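Local atomic coordinates of porin (Acinetobacter baumannii AB307-0294, PDB entry 5DL7), a protein that is an outer-membrane beta-barrel that binds calcium ions and probably lets small molecules, perhaps including vanillate, across the membrane. Residues 132-146 with 293-305. Residues are numbered along the deposited sequence; the frame is centred on the assembly and turned at random.
Sequences PTIFSSPARLFPQTY and LPFLSGTESPVVL
L296 lays its CD1 methyl against the flank of I134, 3.6 Å from I134 CG1, an apolar contact, and beside the hydroxyl of Y146, with L296 CD1 3.5 Å from Y146 OH; a water links that hydroxyl to S297 OG. I134 itself rests on one face of the Y146 ring, its CD1 over the centre. Beyond this the contact turns polar. T299 OG1 donates to F135 O nearly along the C=O axis (168°, 3.1 Å). Q144, extended beyond its CG, crosses T299 at about a right angle; its NE2 is hydrogen-bonded chiefly to Q171 OE1 and only weakly to S297 O (N-H...O 122°), while its OE1 takes the backbone N-H of S137. S137 OG, anti to its own nitrogen (chi1 179°), donates to the syn lone pair of E300 OE1 at 2.7 Å and accepts from A139 N in an ST turn. E300 bends at chi2 to get there; its OE2 reaches R140 NH1 through a water. R172 NH1 ties both side chains together, bonding S137 OG and salt-bridging E300 OE2. Inside the barrel, centred about 4 Å from the chain's centre, the loop between strands 278-288 and 318-327 meets the inward-folded loop joining strands 134-135 and 145-147, probably narrowing the channel as in OprD-family porins, while L296 also touches strand 210-219.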
loop_
_atom_site.group_PDB
_atom_site.type_symbol
_atom_site.label_atom_id
_atom_site.label_comp_id
_atom_site.label_asym_id
_atom_site.label_seq_id
_atom_site.Cartn_x
_atom_site.Cartn_y
_atom_site.Cartn_z
ATOM N N PRO A 132 -0.838 3.174 -9.562
ATOM C CA PRO A 132 -0.939 1.707 -9.552
ATOM C C PRO A 132 0.253 0.916 -10.019
ATOM O O PRO A 132 0.463 -0.212 -9.660
ATOM C CB PRO A 132 -2.139 1.426 -10.528
ATOM C CG PRO A 132 -2.770 2.744 -10.677
ATOM C CD PRO A 132 -1.845 3.887 -10.347
ATOM N N THR A 133 1.144 1.576 -10.826
ATOM C CA THR A 133 2.396 0.980 -11.250
ATOM C C THR A 133 3.564 1.191 -10.224
ATOM O O THR A 133 4.561 0.576 -10.416
ATOM C CB THR A 133 2.800 1.612 -12.574
ATOM O OG1 THR A 133 2.692 3.001 -12.502
ATOM C CG2 THR A 133 1.802 1.010 -13.677
ATOM N N ILE A 134 3.353 2.075 -9.249
ATOM C CA ILE A 134 4.412 2.444 -8.262
ATOM C C ILE A 134 3.676 3.154 -7.144
ATOM O O ILE A 134 3.405 4.328 -7.188
ATOM C CB ILE A 134 5.594 3.205 -8.892
ATOM C CG1 ILE A 134 6.698 3.525 -7.800
ATOM C CG2 ILE A 134 5.191 4.411 -9.705
ATOM C CD1 ILE A 134 7.972 4.045 -8.292
ATOM N N PHE A 135 3.427 2.376 -6.105
ATOM C CA PHE A 135 2.677 2.920 -4.984
ATOM C C PHE A 135 3.441 2.700 -3.691
ATOM O O PHE A 135 3.665 1.603 -3.215
ATOM C CB PHE A 135 1.304 2.164 -4.891
ATOM C CG PHE A 135 0.299 2.926 -4.050
ATOM C CD1 PHE A 135 0.329 2.757 -2.665
ATOM C CD2 PHE A 135 -0.595 3.762 -4.555
ATOM C CE1 PHE A 135 -0.576 3.399 -1.821
ATOM C CE2 PHE A 135 -1.449 4.518 -3.672
ATOM C CZ PHE A 135 -1.381 4.313 -2.346
ATOM N N SER A 136 3.873 3.844 -3.116
ATOM C CA SER A 136 4.650 3.742 -1.858
ATOM C C SER A 136 3.824 3.020 -0.768
ATOM O O SER A 136 2.706 3.409 -0.444
ATOM C CB SER A 136 4.884 5.124 -1.361
ATOM O OG SER A 136 5.170 5.195 0.070
ATOM N N SER A 137 4.405 2.018 -0.215
ATOM C CA SER A 137 3.728 1.343 0.907
ATOM C C SER A 137 3.588 2.239 2.138
ATOM O O SER A 137 4.563 2.733 2.698
ATOM C CB SER A 137 4.479 0.071 1.333
ATOM O OG SER A 137 3.840 -0.547 2.424
ATOM N N PRO A 138 2.377 2.393 2.633
ATOM C CA PRO A 138 2.132 3.038 3.807
ATOM C C PRO A 138 1.892 2.012 5.010
ATOM O O PRO A 138 1.558 2.526 6.087
ATOM C CB PRO A 138 0.755 3.785 3.499
ATOM C CG PRO A 138 0.113 2.662 2.846
ATOM C CD PRO A 138 1.110 1.995 1.893
ATOM N N ALA A 139 2.115 0.764 4.797
ATOM C CA ALA A 139 1.528 -0.269 5.702
ATOM C C ALA A 139 2.440 -0.619 6.867
ATOM O O ALA A 139 2.014 -1.348 7.755
ATOM C CB ALA A 139 1.289 -1.464 4.862
ATOM N N ARG A 140 3.600 0.073 7.033
ATOM C CA ARG A 140 4.455 -0.108 8.209
ATOM C C ARG A 140 4.658 1.200 8.914
ATOM O O ARG A 140 3.738 2.061 8.908
ATOM C CB ARG A 140 5.677 -1.042 7.924
ATOM C CG ARG A 140 5.377 -2.433 7.486
ATOM C CD ARG A 140 4.731 -3.314 8.551
ATOM N NE ARG A 140 4.501 -4.628 7.975
ATOM C CZ ARG A 140 3.525 -5.015 7.189
ATOM N NH1 ARG A 140 2.547 -4.187 6.808
ATOM N NH2 ARG A 140 3.522 -6.220 6.618
ATOM N N LEU A 141 5.789 1.467 9.556
ATOM C CA LEU A 141 5.898 2.593 10.356
ATOM C C LEU A 141 6.034 3.849 9.529
ATOM O O LEU A 141 5.551 4.883 9.903
ATOM C CB LEU A 141 7.067 2.437 11.332
ATOM C CG LEU A 141 7.193 3.496 12.390
ATOM C CD1 LEU A 141 6.001 3.356 13.391
ATOM C CD2 LEU A 141 8.514 3.407 13.215
ATOM N N PHE A 142 6.871 3.812 8.510
ATOM C CA PHE A 142 7.215 4.937 7.640
ATOM C C PHE A 142 6.937 4.571 6.226
ATOM O O PHE A 142 7.056 3.438 5.821
ATOM C CB PHE A 142 8.758 5.207 7.784
ATOM C CG PHE A 142 9.165 5.544 9.142
ATOM C CD1 PHE A 142 8.524 6.550 9.886
ATOM C CD2 PHE A 142 10.294 5.028 9.767
ATOM C CE1 PHE A 142 8.874 6.915 11.184
ATOM C CE2 PHE A 142 10.606 5.413 11.049
ATOM C CZ PHE A 142 9.944 6.393 11.743
ATOM N N PRO A 143 6.723 5.568 5.358
ATOM C CA PRO A 143 6.463 5.310 3.937
ATOM C C PRO A 143 7.722 4.843 3.217
ATOM O O PRO A 143 8.778 5.322 3.517
ATOM C CB PRO A 143 6.108 6.737 3.386
ATOM C CG PRO A 143 6.576 7.703 4.322
ATOM C CD PRO A 143 6.586 6.992 5.704
ATOM N N GLN A 144 7.568 3.936 2.301
ATOM C CA GLN A 144 8.535 3.678 1.213
ATOM C C GLN A 144 8.745 4.931 0.414
ATOM O O GLN A 144 7.782 5.669 0.115
ATOM C CB GLN A 144 8.009 2.535 0.429
ATOM C CG GLN A 144 8.895 2.002 -0.594
ATOM C CD GLN A 144 8.095 1.006 -1.478
ATOM O OE1 GLN A 144 6.913 1.276 -1.797
ATOM N NE2 GLN A 144 8.723 -0.008 -1.938
ATOM N N THR A 145 10.034 5.216 0.065
ATOM C CA THR A 145 10.284 6.328 -0.779
ATOM C C THR A 145 11.182 5.907 -1.959
ATOM O O THR A 145 11.854 4.922 -1.911
ATOM C CB THR A 145 10.853 7.620 -0.116
ATOM O OG1 THR A 145 12.186 7.431 0.353
ATOM C CG2 THR A 145 9.932 8.106 1.085
ATOM N N TYR A 146 11.160 6.748 -2.977
ATOM C CA TYR A 146 12.019 6.523 -4.211
ATOM C C TYR A 146 12.776 7.786 -4.514
ATOM O O TYR A 146 12.345 8.876 -4.160
ATOM C CB TYR A 146 11.120 6.139 -5.419
ATOM C CG TYR A 146 10.597 4.799 -5.344
ATOM C CD1 TYR A 146 9.429 4.498 -4.685
ATOM C CD2 TYR A 146 11.218 3.753 -6.003
ATOM C CE1 TYR A 146 8.911 3.221 -4.583
ATOM C CE2 TYR A 146 10.711 2.477 -5.980
ATOM C CZ TYR A 146 9.504 2.187 -5.250
ATOM O OH TYR A 146 9.055 0.895 -5.296
ATOM N N LEU A 293 1.174 -11.974 -10.845
ATOM C CA LEU A 293 1.319 -10.536 -11.029
ATOM C C LEU A 293 2.663 -9.974 -10.431
ATOM O O LEU A 293 2.895 -10.170 -9.263
ATOM C CB LEU A 293 0.221 -9.764 -10.305
ATOM C CG LEU A 293 0.173 -8.244 -10.399
ATOM C CD1 LEU A 293 -0.051 -7.764 -11.812
ATOM C CD2 LEU A 293 -0.771 -7.660 -9.378
ATOM N N PRO A 294 3.470 -9.367 -11.240
ATOM C CA PRO A 294 4.655 -8.634 -10.679
ATOM C C PRO A 294 4.330 -7.242 -10.247
ATOM O O PRO A 294 3.442 -6.582 -10.774
ATOM C CB PRO A 294 5.682 -8.549 -11.836
ATOM C CG PRO A 294 4.722 -8.409 -13.056
ATOM C CD PRO A 294 3.469 -9.203 -12.723
ATOM N N PHE A 295 5.140 -6.755 -9.268
ATOM C CA PHE A 295 5.072 -5.370 -8.801
ATOM C C PHE A 295 6.362 -5.034 -8.054
ATOM O O PHE A 295 7.106 -5.986 -7.779
ATOM C CB PHE A 295 3.771 -5.074 -7.980
ATOM C CG PHE A 295 3.436 -6.132 -6.928
ATOM C CD1 PHE A 295 3.966 -5.984 -5.632
ATOM C CD2 PHE A 295 2.562 -7.198 -7.225
ATOM C CE1 PHE A 295 3.676 -6.905 -4.684
ATOM C CE2 PHE A 295 2.304 -8.172 -6.323
ATOM C CZ PHE A 295 2.894 -8.049 -5.036
ATOM N N LEU A 296 6.544 -3.811 -7.724
ATOM C CA LEU A 296 7.826 -3.384 -7.111
ATOM C C LEU A 296 8.029 -4.003 -5.763
ATOM O O LEU A 296 7.091 -4.269 -5.006
ATOM C CB LEU A 296 7.925 -1.853 -7.125
ATOM C CG LEU A 296 8.094 -1.298 -8.505
ATOM C CD1 LEU A 296 7.805 0.221 -8.496
ATOM C CD2 LEU A 296 9.505 -1.424 -9.050
ATOM N N SER A 297 9.284 -4.146 -5.402
ATOM C CA SER A 297 9.687 -4.647 -4.070
ATOM C C SER A 297 9.163 -3.736 -2.966
ATOM O O SER A 297 9.086 -2.472 -3.104
ATOM C CB SER A 297 11.238 -4.771 -3.997
ATOM O OG SER A 297 11.848 -3.478 -4.168
ATOM N N GLY A 298 9.032 -4.343 -1.795
ATOM C CA GLY A 298 8.792 -3.611 -0.538
ATOM C C GLY A 298 7.389 -3.101 -0.245
ATOM O O GLY A 298 7.152 -2.221 0.621
ATOM N N THR A 299 6.454 -3.610 -1.068
ATOM C CA THR A 299 5.076 -3.042 -1.063
ATOM C C THR A 299 4.015 -4.198 -1.302
ATOM O O THR A 299 4.429 -5.320 -1.484
ATOM C CB THR A 299 4.927 -1.849 -2.032
ATOM O OG1 THR A 299 3.671 -1.054 -1.670
ATOM C CG2 THR A 299 4.999 -2.277 -3.353
ATOM N N GLU A 300 2.809 -3.766 -1.067
ATOM C CA GLU A 300 1.641 -4.617 -1.207
ATOM C C GLU A 300 1.308 -4.726 -2.644
ATOM O O GLU A 300 1.588 -3.877 -3.517
ATOM C CB GLU A 300 0.467 -3.992 -0.372
ATOM C CG GLU A 300 0.681 -4.181 1.153
ATOM C CD GLU A 300 1.909 -3.355 1.750
ATOM O OE1 GLU A 300 1.943 -2.114 1.352
ATOM O OE2 GLU A 300 2.614 -4.025 2.560
ATOM N N SER A 301 0.627 -5.855 -3.021
ATOM C CA SER A 301 0.062 -5.899 -4.418
ATOM C C SER A 301 -0.876 -4.770 -4.697
ATOM O O SER A 301 -1.629 -4.290 -3.794
ATOM C CB SER A 301 -0.743 -7.248 -4.530
ATOM O OG SER A 301 -1.370 -7.268 -5.822
ATOM N N PRO A 302 -0.842 -4.216 -5.865
ATOM C CA PRO A 302 -1.649 -3.073 -6.266
ATOM C C PRO A 302 -3.095 -3.303 -6.655
ATOM O O PRO A 302 -3.784 -2.385 -7.041
ATOM C CB PRO A 302 -0.852 -2.448 -7.413
ATOM C CG PRO A 302 -0.382 -3.665 -8.105
ATOM C CD PRO A 302 0.129 -4.554 -6.939
ATOM N N VAL A 303 -3.550 -4.528 -6.467
ATOM C CA VAL A 303 -4.915 -4.923 -6.852
ATOM C C VAL A 303 -5.926 -4.417 -5.854
ATOM O O VAL A 303 -5.624 -3.902 -4.808
ATOM C CB VAL A 303 -4.930 -6.480 -6.966
ATOM C CG1 VAL A 303 -3.927 -7.037 -7.968
ATOM C CG2 VAL A 303 -4.795 -7.129 -5.626
ATOM N N VAL A 304 -7.200 -4.538 -6.239
ATOM C CA VAL A 304 -8.193 -3.847 -5.462
ATOM C C VAL A 304 -8.357 -4.326 -4.069
ATOM O O VAL A 304 -8.719 -3.588 -3.183
ATOM C CB VAL A 304 -9.552 -3.773 -6.232
ATOM C CG1 VAL A 304 -10.274 -4.996 -6.170
ATOM C CG2 VAL A 304 -10.541 -2.857 -5.466
ATOM N N LEU A 305 -8.270 -5.610 -3.908
ATOM C CA LEU A 305 -8.472 -6.241 -2.537
ATOM C C LEU A 305 -7.128 -6.184 -1.831
ATOM O O LEU A 305 -6.137 -6.796 -2.294
ATOM C CB LEU A 305 -9.089 -7.670 -2.636
ATOM C CG LEU A 305 -10.321 -7.793 -3.450
ATOM C CD1 LEU A 305 -10.817 -9.224 -3.376
ATOM C CD2 LEU A 305 -11.362 -6.818 -2.846
HETATM O O HOH W 1 4.627 -1.708 -8.627
HETATM O O HOH W 2 1.109 -5.239 4.656
HETATM O O HOH W 3 11.518 -1.160 -5.727
#